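Local coordinates for DUF4783 domain-containing protein (Bacteroides fragilis, PDB 4OUQ), which is of unknown function but belongs to the DUF4783 family of the NTF2-like clan, whose cone-shaped alpha+beta folds often enclose a pocket, at residues G76-A81 with F85-F90; G7-F12 with S58-N63. All blocks are in the same frame, centred on the assembly; numbering follows the deposited sequence. Where two conformers were deposited one is given.

In the fold
Contact 2 (7-12 with 58-63) lays the N-terminal helix 6-14 against strand 57-67, at one edge of the sheet within this chain; contact 1 (76-81 with 85-90) pairs the next two strands, 72-80 and 83-94, in a hairpin. Contact 2 closes before contact 1 opens along the chain, and their centres lie about 8 Å apart. Both reach the same mixed sheet, contact 2 through strand 57-67 only, the neighbour of 72-80. Thr-79 OG1 is 2.7 Å from Ser-58 OG, probably a hydrogen bond, and Ser-58 with Gly-59 forms a classic beta bulge opposite Thr-79. Phe-12 of the helix and Phe-60 of the strand both touch Ile-87, so helix and hairpin share apolar packing, consistent with an NTF2-like fold.

Contact 1 (G76-A81 with F85-F90); sequences GTLTTA and FRINCF
Leu-78 and Phe-85 form an antiparallel hydrogen-bonded pair, Leu-78 N to Phe-85 O and Phe-85 N to Leu-78 O both 2.8 Å. On their face of the sheet the packing is close: Leu-78 CB lies 4.3 Å from Phe-85 CB, Val-57 touches Leu-78, and Ile-105 touches Phe-85. Thr-80 crosses the Phe-85 side chain at about a right angle, its OG1 3.6 Å from CE1 of Phe-85 at the ring edge and in the ring plane; the hydroxyl's hydrogen bonds go to Gly-83 O and Asn-82 N, where the hairpin turns. Phe-51 meets the same ring edge-to-face. The other face, with Thr-77 and Arg-86, is partly exposed and more loosely filled. Here the Arg-86 chain, bent at chi2 (-89°) and chi3 (-61°), folds back over the strands, and NH1 donates to Gly-76 O at 3.2 Å, with the oxygen in the guanidinium plane. Ile-87 N reaches that oxygen from the opposite face of its carbonyl plane at 2.9 Å, so two donors grip it. Thr-77 OG1, 3.8 Å from Arg-86 CD, instead hydrogen-bonds to Asn-63. One buried apolar face and one partly exposed, mixed face characterise this beta hairpin within the curved sheet of an NTF2-like fold.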
loop_
_atom_site.group_PDB
_atom_site.type_symbol
_atom_site.label_atom_id
_atom_site.label_comp_id
_atom_site.label_asym_id
_atom_site.label_seq_id
_atom_site.Cartn_x
_atom_site.Cartn_y
_atom_site.Cartn_z
ATOM N N GLY A 76 -0.386 8.527 3.196
ATOM C CA GLY A 76 0.823 8.440 4.059
ATOM C C GLY A 76 2.095 8.780 3.305
ATOM O O GLY A 76 2.048 9.009 2.080
ATOM N N THR A 77 3.158 9.037 4.071
ATOM C CA THR A 77 4.463 9.376 3.508
ATOM C C THR A 77 5.453 8.305 3.922
ATOM O O THR A 77 5.614 8.015 5.139
ATOM C CB THR A 77 4.926 10.793 3.966
ATOM O OG1 THR A 77 3.945 11.780 3.521
ATOM C CG2 THR A 77 6.260 11.107 3.391
ATOM N N LEU A 78 6.075 7.677 2.918
ATOM C CA LEU A 78 7.080 6.641 3.074
ATOM C C LEU A 78 8.452 7.261 2.908
ATOM O O LEU A 78 8.693 7.977 1.925
ATOM C CB LEU A 78 6.874 5.597 1.988
ATOM C CG LEU A 78 7.696 4.319 2.057
ATOM C CD1 LEU A 78 7.150 3.445 3.194
ATOM C CD2 LEU A 78 7.742 3.589 0.731
ATOM N N THR A 79 9.300 7.116 3.917
ATOM C CA THR A 79 10.675 7.635 3.845
ATOM C C THR A 79 11.604 6.472 3.471
ATOM O O THR A 79 11.445 5.355 3.933
ATOM C CB THR A 79 11.090 8.321 5.152
ATOM O OG1 THR A 79 11.148 7.374 6.249
ATOM C CG2 THR A 79 10.164 9.408 5.478
ATOM N N THR A 80 12.496 6.710 2.498
ATOM C CA THR A 80 13.376 5.693 2.010
ATOM C C THR A 80 14.821 6.242 1.786
ATOM O O THR A 80 15.037 7.474 1.752
ATOM C CB THR A 80 12.891 5.078 0.672
ATOM O OG1 THR A 80 13.254 5.943 -0.414
ATOM C CG2 THR A 80 11.365 4.876 0.631
ATOM N N ALA A 81 15.735 5.319 1.483
ATOM C CA ALA A 81 17.131 5.678 1.152
ATOM C C ALA A 81 17.206 6.563 -0.093
ATOM O O ALA A 81 18.206 7.223 -0.302
ATOM C CB ALA A 81 17.927 4.449 0.918
ATOM N N PHE A 85 8.214 9.053 -0.667
ATOM C CA PHE A 85 7.100 8.695 -1.563
ATOM C C PHE A 85 5.804 8.951 -0.832
ATOM O O PHE A 85 5.673 8.572 0.346
ATOM C CB PHE A 85 7.181 7.221 -1.980
ATOM C CG PHE A 85 8.394 6.870 -2.806
ATOM C CD1 PHE A 85 9.659 6.701 -2.197
ATOM C CD2 PHE A 85 8.316 6.721 -4.185
ATOM C CE1 PHE A 85 10.754 6.380 -2.946
ATOM C CE2 PHE A 85 9.401 6.376 -4.917
ATOM C CZ PHE A 85 10.637 6.234 -4.308
ATOM N N ARG A 86 4.797 9.409 -1.577
ATOM C CA ARG A 86 3.473 9.568 -1.087
ATOM C C ARG A 86 2.666 8.319 -1.469
ATOM O O ARG A 86 2.704 7.904 -2.600
ATOM C CB ARG A 86 2.897 10.779 -1.678
ATOM C CG ARG A 86 3.240 12.058 -0.886
ATOM C CD ARG A 86 2.236 12.394 0.232
ATOM N NE ARG A 86 0.913 12.619 -0.348
ATOM C CZ ARG A 86 0.074 11.650 -0.618
ATOM N NH1 ARG A 86 0.254 10.394 -0.112
ATOM N NH2 ARG A 86 -1.015 11.930 -1.266
ATOM N N ILE A 87 2.043 7.707 -0.491
ATOM C CA ILE A 87 1.310 6.425 -0.633
ATOM C C ILE A 87 -0.168 6.727 -0.357
ATOM O O ILE A 87 -0.509 7.261 0.756
ATOM C CB ILE A 87 1.773 5.334 0.426
ATOM C CG1 ILE A 87 3.313 5.149 0.490
ATOM C CG2 ILE A 87 1.126 3.996 0.143
ATOM C CD1 ILE A 87 3.966 4.967 -0.865
ATOM N N ASN A 88 -1.033 6.385 -1.303
ATOM C CA ASN A 88 -2.450 6.393 -1.063
ATOM C C ASN A 88 -2.978 5.010 -1.221
ATOM O O ASN A 88 -2.852 4.406 -2.279
ATOM C CB ASN A 88 -3.139 7.307 -2.000
ATOM C CG ASN A 88 -4.540 7.598 -1.577
ATOM O OD1 ASN A 88 -5.222 6.762 -0.954
ATOM N ND2 ASN A 88 -4.982 8.784 -1.874
ATOM N N CYS A 89 -3.508 4.457 -0.134
ATOM C CA CYS A 89 -3.887 3.090 -0.137
ATOM C C CYS A 89 -5.408 2.997 0.206
ATOM O O CYS A 89 -5.903 3.644 1.176
ATOM C CB CYS A 89 -2.932 2.320 0.822
ATOM S SG CYS A 89 -3.241 0.576 1.076
ATOM N N PHE A 90 -6.157 2.269 -0.641
ATOM C CA PHE A 90 -7.552 2.170 -0.543
ATOM C C PHE A 90 -7.965 0.765 -0.209
ATOM O O PHE A 90 -7.377 -0.156 -0.693
ATOM C CB PHE A 90 -8.229 2.568 -1.866
ATOM C CG PHE A 90 -7.817 3.930 -2.342
ATOM C CD1 PHE A 90 -6.638 4.103 -3.064
ATOM C CD2 PHE A 90 -8.568 5.019 -2.039
ATOM C CE1 PHE A 90 -6.241 5.368 -3.468
ATOM C CE2 PHE A 90 -8.154 6.298 -2.444
ATOM C CZ PHE A 90 -7.029 6.448 -3.160
#

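Contact 2 (G7-F12 with S58-N63); sequences GVVVAF and SGFNVN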
loop_
_atom_site.group_PDB
_atom_site.type_symbol
_atom_site.label_atom_id
_atom_site.label_comp_id
_atom_site.label_asym_id
_atom_site.label_seq_id
_atom_site.Cartn_x
_atom_site.Cartn_y
_atom_site.Cartn_z
ATOM N N GLY A 7 -1.885 -3.734 10.706
ATOM C CA GLY A 7 -0.877 -4.489 10.053
ATOM C C GLY A 7 -0.345 -3.893 8.750
ATOM O O GLY A 7 0.777 -4.160 8.352
ATOM N N VAL A 8 -1.192 -3.155 8.044
ATOM C CA VAL A 8 -0.794 -2.500 6.816
ATOM C C VAL A 8 0.235 -1.420 7.092
ATOM O O VAL A 8 1.224 -1.327 6.419
ATOM C CB VAL A 8 -2.006 -1.962 6.097
ATOM C CG1 VAL A 8 -1.596 -1.022 4.970
ATOM C CG2 VAL A 8 -2.850 -3.164 5.571
ATOM N N VAL A 9 -0.063 -0.613 8.104
ATOM C CA VAL A 9 0.815 0.509 8.475
ATOM C C VAL A 9 2.157 -0.062 8.953
ATOM O O VAL A 9 3.198 0.411 8.578
ATOM C CB VAL A 9 0.180 1.356 9.571
ATOM C CG1 VAL A 9 1.166 2.433 10.026
ATOM C CG2 VAL A 9 -1.102 2.000 9.089
ATOM N N VAL A 10 2.114 -1.119 9.749
ATOM C CA VAL A 10 3.333 -1.787 10.239
ATOM C C VAL A 10 4.139 -2.328 9.093
ATOM O O VAL A 10 5.352 -2.170 9.039
ATOM C CB VAL A 10 2.981 -2.908 11.268
ATOM C CG1 VAL A 10 4.222 -3.712 11.619
ATOM C CG2 VAL A 10 2.286 -2.293 12.506
ATOM N N ALA A 11 3.463 -2.954 8.131
ATOM C CA ALA A 11 4.183 -3.508 6.977
ATOM C C ALA A 11 4.866 -2.418 6.147
ATOM O O ALA A 11 6.023 -2.562 5.770
ATOM C CB ALA A 11 3.231 -4.336 6.129
ATOM N N PHE A 12 4.192 -1.330 5.916
ATOM C CA PHE A 12 4.811 -0.206 5.171
ATOM C C PHE A 12 5.976 0.381 5.944
ATOM O O PHE A 12 7.010 0.679 5.356
ATOM C CB PHE A 12 3.804 0.868 4.862
ATOM C CG PHE A 12 3.013 0.631 3.579
ATOM C CD1 PHE A 12 3.638 0.715 2.296
ATOM C CD2 PHE A 12 1.678 0.457 3.619
ATOM C CE1 PHE A 12 2.897 0.466 1.138
ATOM C CE2 PHE A 12 0.919 0.276 2.438
ATOM C CZ PHE A 12 1.543 0.234 1.238
ATOM N N SER A 58 12.871 3.426 5.499
ATOM C CA SER A 58 13.181 3.891 6.782
ATOM C C SER A 58 11.991 4.143 7.697
ATOM O O SER A 58 12.140 4.141 8.904
ATOM C CB SER A 58 14.119 5.102 6.739
ATOM O OG SER A 58 13.572 6.189 6.108
ATOM N N GLY A 59 10.824 4.400 7.136
ATOM C CA GLY A 59 9.664 4.680 7.923
ATOM C C GLY A 59 8.444 4.938 7.072
ATOM O O GLY A 59 8.529 5.006 5.828
ATOM N N PHE A 60 7.308 5.070 7.771
ATOM C CA PHE A 60 6.059 5.375 7.166
ATOM C C PHE A 60 5.195 6.045 8.163
ATOM O O PHE A 60 5.086 5.574 9.319
ATOM C CB PHE A 60 5.375 4.108 6.628
ATOM C CG PHE A 60 4.015 4.366 5.968
ATOM C CD1 PHE A 60 3.936 5.028 4.751
ATOM C CD2 PHE A 60 2.814 3.945 6.572
ATOM C CE1 PHE A 60 2.730 5.275 4.128
ATOM C CE2 PHE A 60 1.576 4.147 5.905
ATOM C CZ PHE A 60 1.539 4.807 4.685
ATOM N N ASN A 61 4.587 7.170 7.796
ATOM C CA ASN A 61 3.648 7.852 8.671
ATOM C C ASN A 61 2.341 8.130 7.997
ATOM O O ASN A 61 2.326 8.705 6.897
ATOM C CB ASN A 61 4.223 9.147 9.224
ATOM C CG ASN A 61 5.337 8.899 10.218
ATOM O OD1 ASN A 61 5.105 8.552 11.383
ATOM N ND2 ASN A 61 6.527 9.043 9.767
ATOM N N VAL A 62 1.236 7.794 8.674
ATOM C CA VAL A 62 -0.090 8.051 8.142
ATOM C C VAL A 62 -0.398 9.521 8.456
ATOM O O VAL A 62 -0.363 9.938 9.635
ATOM C CB VAL A 62 -1.168 7.182 8.790
ATOM C CG1 VAL A 62 -2.578 7.568 8.276
ATOM C CG2 VAL A 62 -0.880 5.720 8.581
ATOM N N ASN A 63 -0.795 10.294 7.417
ATOM C CA ASN A 63 -1.089 11.668 7.526
ATOM C C ASN A 63 -2.630 11.932 7.516
ATOM O O ASN A 63 -3.107 12.899 8.062
ATOM C CB ASN A 63 -0.446 12.474 6.352
ATOM C CG ASN A 63 1.038 12.174 6.149
ATOM O OD1 ASN A 63 1.473 11.681 5.057
ATOM N ND2 ASN A 63 1.802 12.467 7.132
#
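Phe-60 holds CG anti to its backbone N (chi1 180°), which carries its ring from strand 57-67 up to the helix, while Phe-12 has CG beside the backbone N (chi1 -86°), which leads its own ring away from the strand and leaves CB facing the Phe-60 ring. That methylene makes a CH-pi contact over one face of Phe-60: CB of Phe-12 stands 3.9 Å from the ring centroid, shifted toward the rim, with Phe-60 CD2 its near neighbour at 3.7 Å. The two rings themselves meet obliquely, centroids 5.1 Å apart and planes at 33°. About one helical turn earlier, Val-9 lies across the Phe-60 side chain at about a right angle. Its CG1 approaches both Phe-60 CD2 and Val-62 CG2, each at 4.1 Å, while Val-9 CG2 meets Val-62 CG2 at 3.8 Å, methyl against methyl. The axes of segments 7-12 and 58-63 come within 7.8 Å of each other and run roughly antiparallel. Beyond the helix, Val-62 rests on Ile-74 of the neighbouring strand 72-80. A polar link lies just past 7-12, where Lys-13 NZ hydrogen-bonds to Phe-60 O. No hydrogen bond joins 7-12 to 58-63 directly, so the chemistry of the contact implies that these two segments meet through methyl, methylene and aromatic surfaces; their mutual fit probably depends mainly on apolar surface, with Lys-13 adding a polar tie just outside the segment.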